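Local coordinates for protein accelerated cell death 11 (Arabidopsis thaliana, PDB 4NT1) that selectively transfers ceramide-1-phosphate and phytoceramide-1-phosphate between membranes, using a lipid-binding GLTP fold, at residues 30-35 against 77-82; 35-40 against 67-72; 12-17 against 42-47; 109-114 against 138-143; 53-58 against 154-159. One frame throughout, in Å; residues are numbered along the deposited sequence. Where two conformers were deposited one is given.

Contact 1 (30-35 against 77-82). With NA (sodium ion), chain E.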
# COMPACT_ATOMS: atom_id res chain seq x y z
N PRO A 30 9.28 -10.18 -16.43
CA PRO A 30 8.15 -10.05 -15.50
C PRO A 30 6.95 -9.35 -16.13
O PRO A 30 7.09 -8.33 -16.81
CB PRO A 30 8.74 -9.20 -14.36
CG PRO A 30 9.79 -8.37 -15.03
CD PRO A 30 10.37 -9.24 -16.12
N GLU A 31 5.77 -9.92 -15.93
CA GLU A 31 4.52 -9.32 -16.37
C GLU A 31 3.54 -9.36 -15.21
O GLU A 31 3.12 -10.43 -14.78
CB GLU A 31 3.95 -10.08 -17.56
CG GLU A 31 4.77 -9.96 -18.83
CD GLU A 31 4.06 -10.57 -20.02
OE1 GLU A 31 4.10 -11.81 -20.17
OE2 GLU A 31 3.44 -9.81 -20.80
N VAL A 32 3.21 -8.19 -14.68
CA VAL A 32 2.30 -8.11 -13.56
C VAL A 32 0.88 -7.92 -14.06
O VAL A 32 0.55 -6.87 -14.63
CB VAL A 32 2.66 -6.95 -12.63
CG1 VAL A 32 1.70 -6.92 -11.44
CG2 VAL A 32 4.12 -7.05 -12.17
N PRO A 33 0.03 -8.94 -13.87
CA PRO A 33 -1.35 -8.84 -14.34
C PRO A 33 -2.11 -7.83 -13.49
O PRO A 33 -1.91 -7.78 -12.27
CB PRO A 33 -1.92 -10.24 -14.09
CG PRO A 33 -0.72 -11.13 -13.97
CD PRO A 33 0.34 -10.29 -13.34
N VAL A 34 -2.95 -7.02 -14.13
CA VAL A 34 -3.60 -5.95 -13.40
C VAL A 34 -4.66 -6.50 -12.46
O VAL A 34 -4.83 -6.00 -11.35
CB VAL A 34 -4.17 -4.86 -14.35
CG1 VAL A 34 -4.75 -3.71 -13.54
CG2 VAL A 34 -3.06 -4.35 -15.26
N THR A 35 -5.37 -7.54 -12.90
CA THR A 35 -6.40 -8.15 -12.06
C THR A 35 -5.75 -8.70 -10.80
O THR A 35 -6.14 -8.32 -9.69
CB THR A 35 -7.19 -9.24 -12.82
OG1 THR A 35 -7.83 -8.66 -13.96
CG2 THR A 35 -8.27 -9.88 -11.92
N SER A 77 -4.47 -5.93 -19.40
CA SER A 77 -3.67 -7.13 -19.16
C SER A 77 -2.62 -6.93 -18.08
O SER A 77 -2.72 -7.52 -16.99
CB SER A 77 -3.01 -7.62 -20.44
OG SER A 77 -2.18 -6.62 -21.00
N THR A 78 -1.63 -6.10 -18.37
CA THR A 78 -0.48 -5.95 -17.46
C THR A 78 -0.23 -4.48 -17.11
O THR A 78 -0.69 -3.59 -17.82
CB THR A 78 0.82 -6.49 -18.08
OG1 THR A 78 1.22 -5.65 -19.18
CG2 THR A 78 0.64 -7.93 -18.56
N LEU A 79 0.51 -4.24 -16.03
CA LEU A 79 0.80 -2.87 -15.61
C LEU A 79 1.56 -2.09 -16.67
O LEU A 79 1.30 -0.90 -16.88
CB LEU A 79 1.55 -2.84 -14.27
CG LEU A 79 0.78 -3.32 -13.03
CD1 LEU A 79 1.68 -3.34 -11.80
CD2 LEU A 79 -0.45 -2.45 -12.76
N VAL A 80 2.50 -2.76 -17.34
CA VAL A 80 3.26 -2.12 -18.41
C VAL A 80 2.36 -1.66 -19.55
O VAL A 80 2.44 -0.52 -20.01
CB VAL A 80 4.37 -3.06 -18.94
CG1 VAL A 80 4.87 -2.59 -20.31
CG2 VAL A 80 5.52 -3.13 -17.94
N VAL A 81 1.50 -2.56 -20.02
CA VAL A 81 0.57 -2.22 -21.09
C VAL A 81 -0.34 -1.08 -20.67
O VAL A 81 -0.57 -0.14 -21.44
CB VAL A 81 -0.25 -3.47 -21.53
CG1 VAL A 81 -1.46 -3.07 -22.37
CG2 VAL A 81 0.66 -4.43 -22.29
N MET A 82 -0.83 -1.14 -19.43
CA MET A 82 -1.70 -0.12 -18.87
C MET A 82 -1.03 1.25 -18.93
O MET A 82 -1.62 2.23 -19.40
CB MET A 82 -2.03 -0.47 -17.42
CG MET A 82 -3.13 0.34 -16.78
SD MET A 82 -3.33 -0.11 -15.03
CE MET A 82 -1.93 0.75 -14.32
NA NA E . -7.37 -8.34 -16.52
O HOH W 1 3.07 -6.85 -20.84
O HOH W 2 3.92 -5.43 -15.93
O HOH W 3 -5.23 -8.65 -15.67
O HOH W 4 -6.11 -9.73 -18.53
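Pro33 and Thr78 make a single beta bridge within the all-helical GLTP fold, each at the N-cap position of its own helix, 34-51 and 79-88. Two backbone bonds clasp them together. Leu79 N gives to Val32 O at 3.0 Å, while Val34 N gives to Ser77 O at 2.9 Å. The first amide of each helix, which has no preceding turn to bond to, is thus taken up by the other segment.

Thr78 also caps its own helix. Its OG1 sits between the backbone N and the carbonyl carbon (chi1 68°), and from there it accepts from Val81 N at 3.2 Å. A water ties the same oxygen to Glu31 OE2. On the inner side, Val32 CG1 meets Leu79 CD1 at 3.6 Å, and both side chains continue onto helix 173-199 through Tyr193 and Leu194. Val34 forks: CG2 rests on the Thr78 carbonyl carbon C, and CG1 meets Met82 SD at 4.1 Å, the two side chains crossing at about a right angle.

Next door is the sodium site, where Thr35 OG1 binds the ion at 2.6 Å alongside the carbonyl oxygens of Ser73 and Ile76. One sodium-bound water accepts from Thr35 N and donates to Ser77 O at 3.1 Å.

Contact 2 (35-40 against 67-72). With NA (sodium ion), chain E.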
# COMPACT_ATOMS: atom_id res chain seq x y z
N THR A 35 -5.37 -7.54 -12.90
CA THR A 35 -6.40 -8.15 -12.06
C THR A 35 -5.75 -8.70 -10.80
O THR A 35 -6.14 -8.32 -9.69
CB THR A 35 -7.19 -9.24 -12.82
OG1 THR A 35 -7.83 -8.66 -13.96
CG2 THR A 35 -8.27 -9.88 -11.92
N GLN A 36 -4.74 -9.55 -10.95
CA GLN A 36 -4.04 -10.11 -9.78
C GLN A 36 -3.51 -9.03 -8.84
O GLN A 36 -3.70 -9.11 -7.62
CB GLN A 36 -2.87 -11.00 -10.21
CG GLN A 36 -2.12 -11.60 -9.03
CD GLN A 36 -1.18 -12.71 -9.46
OE1 GLN A 36 -1.19 -13.13 -10.63
NE2 GLN A 36 -0.36 -13.19 -8.53
N PHE A 37 -2.82 -8.05 -9.42
CA PHE A 37 -2.28 -6.93 -8.64
C PHE A 37 -3.37 -6.19 -7.88
O PHE A 37 -3.26 -5.96 -6.68
CB PHE A 37 -1.54 -5.98 -9.57
CG PHE A 37 -1.08 -4.71 -8.91
CD1 PHE A 37 0.08 -4.69 -8.15
CD2 PHE A 37 -1.80 -3.53 -9.07
CE1 PHE A 37 0.51 -3.52 -7.54
CE2 PHE A 37 -1.38 -2.35 -8.46
CZ PHE A 37 -0.22 -2.35 -7.70
N SER A 38 -4.44 -5.82 -8.57
CA SER A 38 -5.48 -5.02 -7.92
C SER A 38 -6.17 -5.80 -6.79
O SER A 38 -6.47 -5.24 -5.73
CB SER A 38 -6.48 -4.47 -8.94
OG SER A 38 -7.24 -5.51 -9.54
N HIS A 39 -6.40 -7.09 -7.02
CA HIS A 39 -6.95 -7.95 -5.98
C HIS A 39 -6.07 -8.02 -4.73
O HIS A 39 -6.56 -7.96 -3.60
CB HIS A 39 -7.20 -9.37 -6.52
CG HIS A 39 -8.40 -9.47 -7.42
ND1 HIS A 39 -9.01 -10.67 -7.71
CD2 HIS A 39 -9.08 -8.52 -8.11
CE1 HIS A 39 -10.03 -10.46 -8.53
NE2 HIS A 39 -10.10 -9.16 -8.78
N ALA A 40 -4.76 -8.15 -4.92
CA ALA A 40 -3.82 -8.19 -3.79
C ALA A 40 -3.87 -6.88 -3.02
O ALA A 40 -3.89 -6.87 -1.79
CB ALA A 40 -2.41 -8.47 -4.28
N ASP A 67 -10.22 0.19 -5.62
CA ASP A 67 -11.49 -0.26 -6.19
C ASP A 67 -11.64 0.19 -7.65
O ASP A 67 -12.17 -0.56 -8.47
CB ASP A 67 -12.69 0.21 -5.35
CG ASP A 67 -12.72 -0.42 -3.96
OD1 ASP A 67 -12.08 -1.48 -3.74
OD2 ASP A 67 -13.40 0.15 -3.09
N ASP A 68 -11.14 1.38 -7.97
CA ASP A 68 -11.14 1.85 -9.36
C ASP A 68 -10.30 0.94 -10.26
O ASP A 68 -10.68 0.65 -11.40
CB ASP A 68 -10.64 3.31 -9.46
CG ASP A 68 -11.60 4.31 -8.83
OD1 ASP A 68 -12.79 3.97 -8.67
OD2 ASP A 68 -11.15 5.44 -8.50
N LEU A 69 -9.15 0.49 -9.77
CA LEU A 69 -8.30 -0.39 -10.56
C LEU A 69 -8.92 -1.79 -10.70
O LEU A 69 -8.81 -2.41 -11.75
CB LEU A 69 -6.88 -0.48 -9.98
CG LEU A 69 -5.98 0.73 -10.19
CD1 LEU A 69 -4.58 0.48 -9.62
CD2 LEU A 69 -5.89 1.09 -11.68
N VAL A 70 -9.54 -2.28 -9.63
CA VAL A 70 -10.20 -3.59 -9.69
C VAL A 70 -11.28 -3.55 -10.76
O VAL A 70 -11.34 -4.42 -11.63
CB VAL A 70 -10.82 -3.99 -8.34
CG1 VAL A 70 -11.69 -5.23 -8.51
CG2 VAL A 70 -9.72 -4.24 -7.31
N ARG A 71 -12.13 -2.53 -10.69
CA ARG A 71 -13.18 -2.35 -11.68
C ARG A 71 -12.61 -2.32 -13.09
O ARG A 71 -13.10 -3.01 -13.98
CB ARG A 71 -13.98 -1.07 -11.42
CG ARG A 71 -15.21 -0.91 -12.32
CD ARG A 71 -16.01 0.35 -11.96
NE ARG A 71 -16.24 0.45 -10.52
CZ ARG A 71 -15.61 1.31 -9.72
NH1 ARG A 71 -14.72 2.14 -10.23
NH2 ARG A 71 -15.88 1.33 -8.42
N ALA A 72 -11.55 -1.54 -13.28
CA ALA A 72 -10.94 -1.36 -14.59
C ALA A 72 -10.16 -2.59 -15.08
O ALA A 72 -10.00 -2.80 -16.28
CB ALA A 72 -10.03 -0.13 -14.60
NA NA E . -7.37 -8.34 -16.52
O HOH W 3 -5.23 -8.65 -15.67
O HOH W 4 -6.11 -9.73 -18.53
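Ser38 holds OG between its backbone N and carbonyl carbon (chi1 67°), and Val70 sets CG1 anti to its own N (chi1 170°), which leaves CG2 to meet the serine. The result is a close fit: Ser38 OG lies 3.5 Å from Val70 CA, and Ser38 CB is 3.6 Å from Val70 CG2. No hydrogen bond crosses here, because the hydroxyl turns back into its own helix, where the carbonyl oxygens of Val34 and Thr35 are both within its reach. Ser38, a small residue, sits at the closest CA approach, consistent with the 8.7 Å between the local axes, which run roughly antiparallel, at 150°.

Flanking residues widen the patch. Leu69 CB comes to 4.1 Å from Ser38 CB, and its CD1 arrives at the edge of the Phe37 ring, near the ring plane, 4.4 Å from CE2. On the outer flank Val70 CG1 meets His39 CD2 at 4.2 Å. The imidazole is backed within its own helix by Thr35 CG2, which lies over one face toward the rim. Arg71, whose side chain heads away from helix 34-51, pairs with Asp68 one turn earlier: NH1 reaches OD1 at 3.1 Å, on the anti side of the carboxylate.

Helix 98-121 receives Phe37 at Leu102 and Leu69 at Val105, not far from the lipid-binding Arg100 and Arg104, while helix 10-25 packs on Gln36 and Ala40.

Contact 3 (12-17 against 42-47)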
# COMPACT_ATOMS: atom_id res chain seq x y z
N ARG A 12 -2.29 -13.38 6.61
CA ARG A 12 -1.73 -14.49 5.85
C ARG A 12 -2.19 -14.43 4.39
O ARG A 12 -1.44 -14.78 3.49
CB ARG A 12 -2.12 -15.83 6.50
CG ARG A 12 -1.78 -15.87 7.99
CD ARG A 12 -1.90 -17.27 8.61
NE ARG A 12 -1.65 -17.20 10.05
CZ ARG A 12 -1.48 -18.26 10.85
NH1 ARG A 12 -1.53 -19.49 10.35
NH2 ARG A 12 -1.26 -18.07 12.14
N LYS A 13 -3.41 -13.96 4.16
CA LYS A 13 -3.89 -13.75 2.79
C LYS A 13 -3.06 -12.64 2.14
O LYS A 13 -2.69 -12.73 0.97
CB LYS A 13 -5.37 -13.37 2.78
CG LYS A 13 -6.28 -14.51 3.26
CD LYS A 13 -7.72 -14.04 3.33
CE LYS A 13 -8.20 -13.53 1.99
NZ LYS A 13 -9.55 -12.91 2.06
N ILE A 14 -2.77 -11.60 2.92
CA ILE A 14 -1.90 -10.53 2.44
C ILE A 14 -0.49 -11.03 2.11
O ILE A 14 0.04 -10.75 1.04
CB ILE A 14 -1.82 -9.39 3.45
CG1 ILE A 14 -3.14 -8.60 3.44
CG2 ILE A 14 -0.65 -8.48 3.12
CD1 ILE A 14 -3.28 -7.64 4.64
N SER A 15 0.13 -11.78 3.02
CA SER A 15 1.50 -12.22 2.76
C SER A 15 1.57 -13.18 1.57
O SER A 15 2.52 -13.14 0.78
CB SER A 15 2.15 -12.83 4.02
OG SER A 15 1.54 -14.06 4.37
N ALA A 16 0.55 -14.03 1.42
CA ALA A 16 0.53 -14.98 0.31
C ALA A 16 0.40 -14.26 -1.03
O ALA A 16 1.09 -14.60 -1.99
CB ALA A 16 -0.61 -15.98 0.48
N ALA A 17 -0.49 -13.27 -1.08
CA ALA A 17 -0.74 -12.55 -2.32
C ALA A 17 0.50 -11.78 -2.75
O ALA A 17 0.86 -11.76 -3.93
CB ALA A 17 -1.94 -11.61 -2.17
N SER A 42 -6.33 -4.97 -2.76
CA SER A 42 -7.61 -4.89 -2.07
C SER A 42 -7.57 -5.64 -0.73
O SER A 42 -8.31 -5.32 0.19
CB SER A 42 -8.76 -5.40 -2.95
OG SER A 42 -10.01 -5.14 -2.34
N LEU A 43 -6.67 -6.61 -0.61
CA LEU A 43 -6.54 -7.32 0.67
C LEU A 43 -5.97 -6.41 1.75
O LEU A 43 -6.17 -6.62 2.95
CB LEU A 43 -5.68 -8.57 0.53
CG LEU A 43 -6.23 -9.65 -0.41
CD1 LEU A 43 -5.19 -10.77 -0.60
CD2 LEU A 43 -7.55 -10.21 0.10
N VAL A 44 -5.23 -5.39 1.32
CA VAL A 44 -4.62 -4.43 2.23
C VAL A 44 -5.60 -3.34 2.68
O VAL A 44 -5.47 -2.78 3.77
CB VAL A 44 -3.39 -3.77 1.57
CG1 VAL A 44 -2.83 -2.65 2.45
CG2 VAL A 44 -2.31 -4.81 1.28
N SER A 45 -6.60 -3.04 1.84
CA SER A 45 -7.51 -1.92 2.13
C SER A 45 -8.06 -1.87 3.56
O SER A 45 -8.10 -0.81 4.17
CB SER A 45 -8.66 -1.87 1.12
OG SER A 45 -8.18 -1.64 -0.19
N PRO A 46 -8.51 -3.02 4.10
CA PRO A 46 -9.16 -2.95 5.42
C PRO A 46 -8.20 -2.59 6.55
O PRO A 46 -8.66 -2.21 7.62
CB PRO A 46 -9.71 -4.37 5.62
CG PRO A 46 -9.77 -4.97 4.24
CD PRO A 46 -8.60 -4.37 3.51
N LEU A 47 -6.89 -2.68 6.33
CA LEU A 47 -5.95 -2.31 7.38
C LEU A 47 -6.10 -0.85 7.78
O LEU A 47 -5.95 -0.50 8.96
CB LEU A 47 -4.51 -2.59 6.97
CG LEU A 47 -4.13 -4.03 6.62
CD1 LEU A 47 -2.69 -4.07 6.11
CD2 LEU A 47 -4.32 -4.97 7.81
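Between segments 12-17 and 42-47 the CA atoms come nearest at Ile14 and Leu43; the local axes approach to 9.5 Å and run roughly antiparallel at 142°. The side chains of this pair slide past each other in opposite directions, with Ile14 CG1 3.9 Å from Leu43 CB. With CG1 anti to the carbonyl carbon and the chain extended beyond it (chi2 167°), Ile14 CD1 reaches Leu43 O, 3.5 Å away. That carbonyl lies at a kink: Pro46 has no N-H to give, and Leu47 N bonds to Val44 O instead of Leu43 O. Past the kink, Ile14 and Leu47 reach toward each other tip to tip, their CD1 atoms 3.9 Å apart.

Leu43 answers with its own fork. CD1 settles against Ala17 CB at 3.7 Å and beside Lys13 O at 3.5 Å, while CD2 meets Lys13 CE at 3.9 Å, the two side chains crossing at about a right angle. Tyr183 of helix 173-199 borders Ile14, and Val112 of helix 98-121 borders Val44 and Leu47.

With no hydrogen bond or salt bridge between the segments, the join depends on van der Waals fit and buried hydrocarbon, and Lys13 contributes through its methylene chain at the exposed margin.

Contact 4 (109-114 against 138-143)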
# COMPACT_ATOMS: atom_id res chain seq x y z
N LEU A 109 0.74 0.95 -0.46
CA LEU A 109 1.52 -0.26 -0.22
C LEU A 109 2.79 0.09 0.53
O LEU A 109 3.22 -0.66 1.42
CB LEU A 109 1.91 -0.93 -1.53
CG LEU A 109 0.75 -1.44 -2.39
CD1 LEU A 109 1.29 -1.99 -3.71
CD2 LEU A 109 -0.09 -2.50 -1.64
N ASP A 110 3.40 1.22 0.17
CA ASP A 110 4.63 1.68 0.81
C ASP A 110 4.35 2.08 2.26
O ASP A 110 5.10 1.71 3.16
CB ASP A 110 5.22 2.85 0.00
CG ASP A 110 6.69 3.09 0.28
OD1 ASP A 110 7.36 2.21 0.85
OD2 ASP A 110 7.18 4.18 -0.10
N MET A 111 3.25 2.80 2.51
CA MET A 111 2.94 3.16 3.89
C MET A 111 2.76 1.92 4.78
O MET A 111 3.20 1.89 5.93
CB MET A 111 1.70 4.06 4.01
CG MET A 111 1.66 4.82 5.37
SD MET A 111 -0.01 5.08 6.00
CE MET A 111 -0.37 3.51 6.80
N VAL A 112 2.08 0.90 4.25
CA VAL A 112 1.88 -0.33 5.00
C VAL A 112 3.22 -1.02 5.23
O VAL A 112 3.50 -1.49 6.33
CB VAL A 112 0.85 -1.27 4.34
CG1 VAL A 112 0.75 -2.60 5.12
CG2 VAL A 112 -0.53 -0.60 4.27
N LYS A 113 4.06 -1.06 4.20
CA LYS A 113 5.40 -1.62 4.37
C LYS A 113 6.17 -0.95 5.52
O LYS A 113 6.76 -1.64 6.35
CB LYS A 113 6.23 -1.50 3.08
CG LYS A 113 7.63 -2.11 3.22
CD LYS A 113 8.53 -1.81 2.05
CE LYS A 113 9.17 -0.45 2.17
NZ LYS A 113 10.62 -0.53 1.81
N VAL A 114 6.17 0.38 5.56
CA VAL A 114 6.89 1.11 6.62
C VAL A 114 6.22 0.90 7.96
O VAL A 114 6.88 0.71 8.98
CB VAL A 114 6.99 2.62 6.32
CG1 VAL A 114 7.65 3.37 7.51
CG2 VAL A 114 7.76 2.86 5.04
N GLN A 138 6.51 9.71 6.67
CA GLN A 138 7.43 9.41 5.58
C GLN A 138 6.72 9.31 4.24
O GLN A 138 7.21 9.82 3.23
CB GLN A 138 8.20 8.11 5.85
CG GLN A 138 9.16 7.74 4.72
CD GLN A 138 9.81 6.38 4.93
OE1 GLN A 138 10.15 6.02 6.06
NE2 GLN A 138 9.98 5.62 3.85
N VAL A 139 5.57 8.63 4.22
CA VAL A 139 4.94 8.29 2.94
C VAL A 139 3.88 9.28 2.47
O VAL A 139 3.87 9.68 1.31
CB VAL A 139 4.37 6.84 2.98
CG1 VAL A 139 3.66 6.50 1.67
CG2 VAL A 139 5.49 5.85 3.26
N PHE A 140 2.99 9.70 3.37
CA PHE A 140 1.84 10.49 2.96
C PHE A 140 1.92 11.99 3.27
O PHE A 140 1.42 12.81 2.51
CB PHE A 140 0.54 9.91 3.53
CG PHE A 140 0.01 8.74 2.76
CD1 PHE A 140 -0.43 8.89 1.45
CD2 PHE A 140 -0.08 7.49 3.35
CE1 PHE A 140 -0.93 7.81 0.74
CE2 PHE A 140 -0.58 6.40 2.64
CZ PHE A 140 -1.01 6.56 1.34
N ALA A 141 2.54 12.36 4.38
CA ALA A 141 2.62 13.78 4.71
C ALA A 141 3.16 14.66 3.56
O ALA A 141 2.66 15.76 3.36
CB ALA A 141 3.43 14.01 6.00
N PRO A 142 4.17 14.18 2.80
CA PRO A 142 4.69 15.04 1.73
C PRO A 142 3.68 15.34 0.62
O PRO A 142 3.91 16.23 -0.20
CB PRO A 142 5.85 14.22 1.15
CG PRO A 142 6.24 13.28 2.25
CD PRO A 142 4.95 12.94 2.92
N HIS A 143 2.56 14.62 0.61
CA HIS A 143 1.60 14.72 -0.49
C HIS A 143 0.29 15.30 0.01
O HIS A 143 -0.67 15.43 -0.75
CB HIS A 143 1.37 13.34 -1.13
CG HIS A 143 2.63 12.66 -1.56
ND1 HIS A 143 3.34 13.04 -2.68
CD2 HIS A 143 3.31 11.61 -1.03
CE1 HIS A 143 4.41 12.27 -2.81
NE2 HIS A 143 4.41 11.39 -1.83
O HOH W 5 8.63 6.02 1.08
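Met111 brings its sulfur to the edge of the Phe140 ring, a Met-aromatic contact with SD 4.7 Å from the ring centroid and 86° off the normal, so practically in the ring plane. The chain is bent on the way: chi2 is -146°, off a staggered value, and SD lies 3.6 Å from Phe140 CD2. Met111 CB closes on the neighbouring CE2 at 3.5 Å, so the methionine chain runs across that side of the ring at about a right angle to the phenylalanine.

Val139 packs against the backbone of segment 109-114. Its CG2 meets Met111 CA at 3.8 Å and its CG1 meets Met111 CB at 3.9 Å, while CG1 also lies over one face of the Phe140 ring, toward the rim. Nearer the surface the contact turns polar. One water donates to Asp110 OD2 at 2.6 Å and accepts from Gln138 NE2 at 3.1 Å, and the glutamine amide lies against Val114 CG2.

Thus the end of helix 129-139 is seated on helix 98-121. Met111 also reaches Phe48 of helix 34-51, and Val112, pointing away from segment 138-143, touches Tyr183 of helix 173-199. Phe140 meets Phe57 edge-to-face and borders the lipid-binding His144 and Asp61.

Contact 5 (53-58 against 154-159)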
# COMPACT_ATOMS: atom_id res chain seq x y z
N ILE A 53 -9.59 6.66 12.89
CA ILE A 53 -9.88 7.94 12.25
C ILE A 53 -8.67 8.71 11.72
O ILE A 53 -8.79 9.49 10.79
CB ILE A 53 -10.73 8.84 13.19
CG1 ILE A 53 -11.02 10.19 12.53
CG2 ILE A 53 -10.04 9.03 14.54
CD1 ILE A 53 -11.89 10.08 11.29
N ALA A 54 -7.49 8.47 12.29
CA ALA A 54 -6.29 9.14 11.80
C ALA A 54 -6.13 8.88 10.31
O ALA A 54 -5.63 9.73 9.56
CB ALA A 54 -5.05 8.69 12.56
N PHE A 55 -6.56 7.71 9.88
CA PHE A 55 -6.34 7.25 8.51
C PHE A 55 -7.59 7.26 7.64
O PHE A 55 -7.66 6.55 6.64
CB PHE A 55 -5.65 5.88 8.51
CG PHE A 55 -4.26 5.94 9.07
CD1 PHE A 55 -4.05 5.82 10.44
CD2 PHE A 55 -3.18 6.18 8.24
CE1 PHE A 55 -2.77 5.91 10.97
CE2 PHE A 55 -1.90 6.26 8.75
CZ PHE A 55 -1.69 6.13 10.13
N LYS A 56 -8.56 8.10 8.00
CA LYS A 56 -9.75 8.29 7.17
C LYS A 56 -9.40 8.71 5.74
O LYS A 56 -10.12 8.38 4.80
CB LYS A 56 -10.69 9.30 7.82
CG LYS A 56 -11.97 9.58 7.05
CD LYS A 56 -12.89 10.46 7.90
CE LYS A 56 -13.89 11.22 7.03
NZ LYS A 56 -14.79 12.09 7.85
N PHE A 57 -8.30 9.45 5.59
CA PHE A 57 -7.87 9.92 4.27
C PHE A 57 -7.67 8.76 3.30
O PHE A 57 -7.83 8.91 2.09
CB PHE A 57 -6.56 10.75 4.36
CG PHE A 57 -5.33 9.92 4.66
CD1 PHE A 57 -4.63 9.30 3.63
CD2 PHE A 57 -4.86 9.78 5.96
CE1 PHE A 57 -3.50 8.53 3.90
CE2 PHE A 57 -3.73 9.02 6.23
CZ PHE A 57 -3.05 8.39 5.20
N ALA A 58 -7.30 7.62 3.84
CA ALA A 58 -6.96 6.47 3.02
C ALA A 58 -8.19 5.90 2.31
O ALA A 58 -8.06 5.17 1.33
CB ALA A 58 -6.30 5.40 3.87
N LEU A 154 -4.33 14.46 14.98
CA LEU A 154 -5.32 14.50 16.05
C LEU A 154 -5.99 13.14 16.23
O LEU A 154 -6.45 12.79 17.31
CB LEU A 154 -6.35 15.60 15.79
CG LEU A 154 -5.78 17.02 15.76
CD1 LEU A 154 -6.86 18.05 15.46
CD2 LEU A 154 -5.07 17.34 17.08
N GLY A 155 -6.01 12.35 15.16
CA GLY A 155 -6.61 11.03 15.21
C GLY A 155 -5.73 9.95 15.80
O GLY A 155 -6.19 8.84 16.06
N MET A 156 -4.45 10.27 16.02
CA MET A 156 -3.50 9.28 16.51
C MET A 156 -3.85 8.72 17.89
O MET A 156 -3.50 7.58 18.20
CB MET A 156 -2.07 9.85 16.52
CG MET A 156 -1.44 9.98 15.14
SD MET A 156 -1.27 8.40 14.27
CE MET A 156 -0.77 9.00 12.66
N TYR A 157 -4.54 9.50 18.70
CA TYR A 157 -4.92 9.06 20.04
C TYR A 157 -5.90 7.90 19.96
O TYR A 157 -6.03 7.11 20.89
CB TYR A 157 -5.57 10.21 20.83
N ALA A 158 -6.58 7.80 18.82
CA ALA A 158 -7.62 6.81 18.62
C ALA A 158 -7.11 5.56 17.90
O ALA A 158 -7.90 4.74 17.45
CB ALA A 158 -8.79 7.41 17.87
N LEU A 159 -5.79 5.42 17.78
CA LEU A 159 -5.23 4.18 17.27
C LEU A 159 -5.63 3.06 18.22
O LEU A 159 -5.71 3.27 19.43
CB LEU A 159 -3.71 4.25 17.20
CG LEU A 159 -3.07 5.14 16.14
CD1 LEU A 159 -1.62 5.44 16.51
CD2 LEU A 159 -3.15 4.49 14.77
O HOH W 6 -10.51 5.49 15.67
O HOH W 7 -6.86 6.64 14.43
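Ala54 and Gly155 bring their backbones into direct contact, Ala54 CA 3.9 Å from Gly155 CA, an approach possible because Gly155 has no side chain. Ala54 CA lies right against the side of Gly155 that bears no side chain, and Ala54 CB sits 3.5 Å from Gly155 C. Ile53, just before it, splits its branches: CG1 stands anti to the backbone N (chi1 179°) and leads away, while CG2, between N and the carbonyl carbon, faces across to Gly155 CA at 4.0 Å and Ala158 CB at 3.9 Å.

Met156 begins by pointing away from segment 53-58 and then doubles back. With chi1 at -74° and chi2 at -61° the chain folds round, setting SD 4.2 Å from Ala54 CB and carrying CE on to Phe55 CZ at 3.9 Å. In the GLTP fold, an all-helical sandwich of two layers, this is where the turn leading into helix 57-63 meets the end of helix 146-155. Helix 129-139 backs the hydrophobic group: Ala132 touches Phe55, Met156 and Leu159.

The Phe55 ring reaches closer to segment 154-159 than its first bond suggests. Leu159 CD2 comes to the ring edge near its plane, 4.1 Å from CE1, the two side chains crossing at a slant. Two waters bridge the backbones, one from Ile53 N to Ala158 O, the other from Ala54 N to Gly155 O, the water on Ala54 N lying 2.9 Å from it.

From the N terminus, helix 10-25 is joined first: contact 3 closes its loop on helix 34-51. Contact 1 opens before that loop has closed, so the two cross, and it ends at the start of helix 79-88. Contact 2 lies wholly within contact 1's loop, shares Thr35 and the sodium region with it, and crosses contact 3. The widest loop is contact 5, which opens after contact 3 has closed, crosses contacts 1 and 2, and encloses contact 4. Helix 34-51 serves the first three contacts, and contacts 3 and 4 touch through Val112. Contacts 4 and 5 touch through Met111 and Phe55, whereas contacts 1 and 5 lie on opposite sides of the chain's centre.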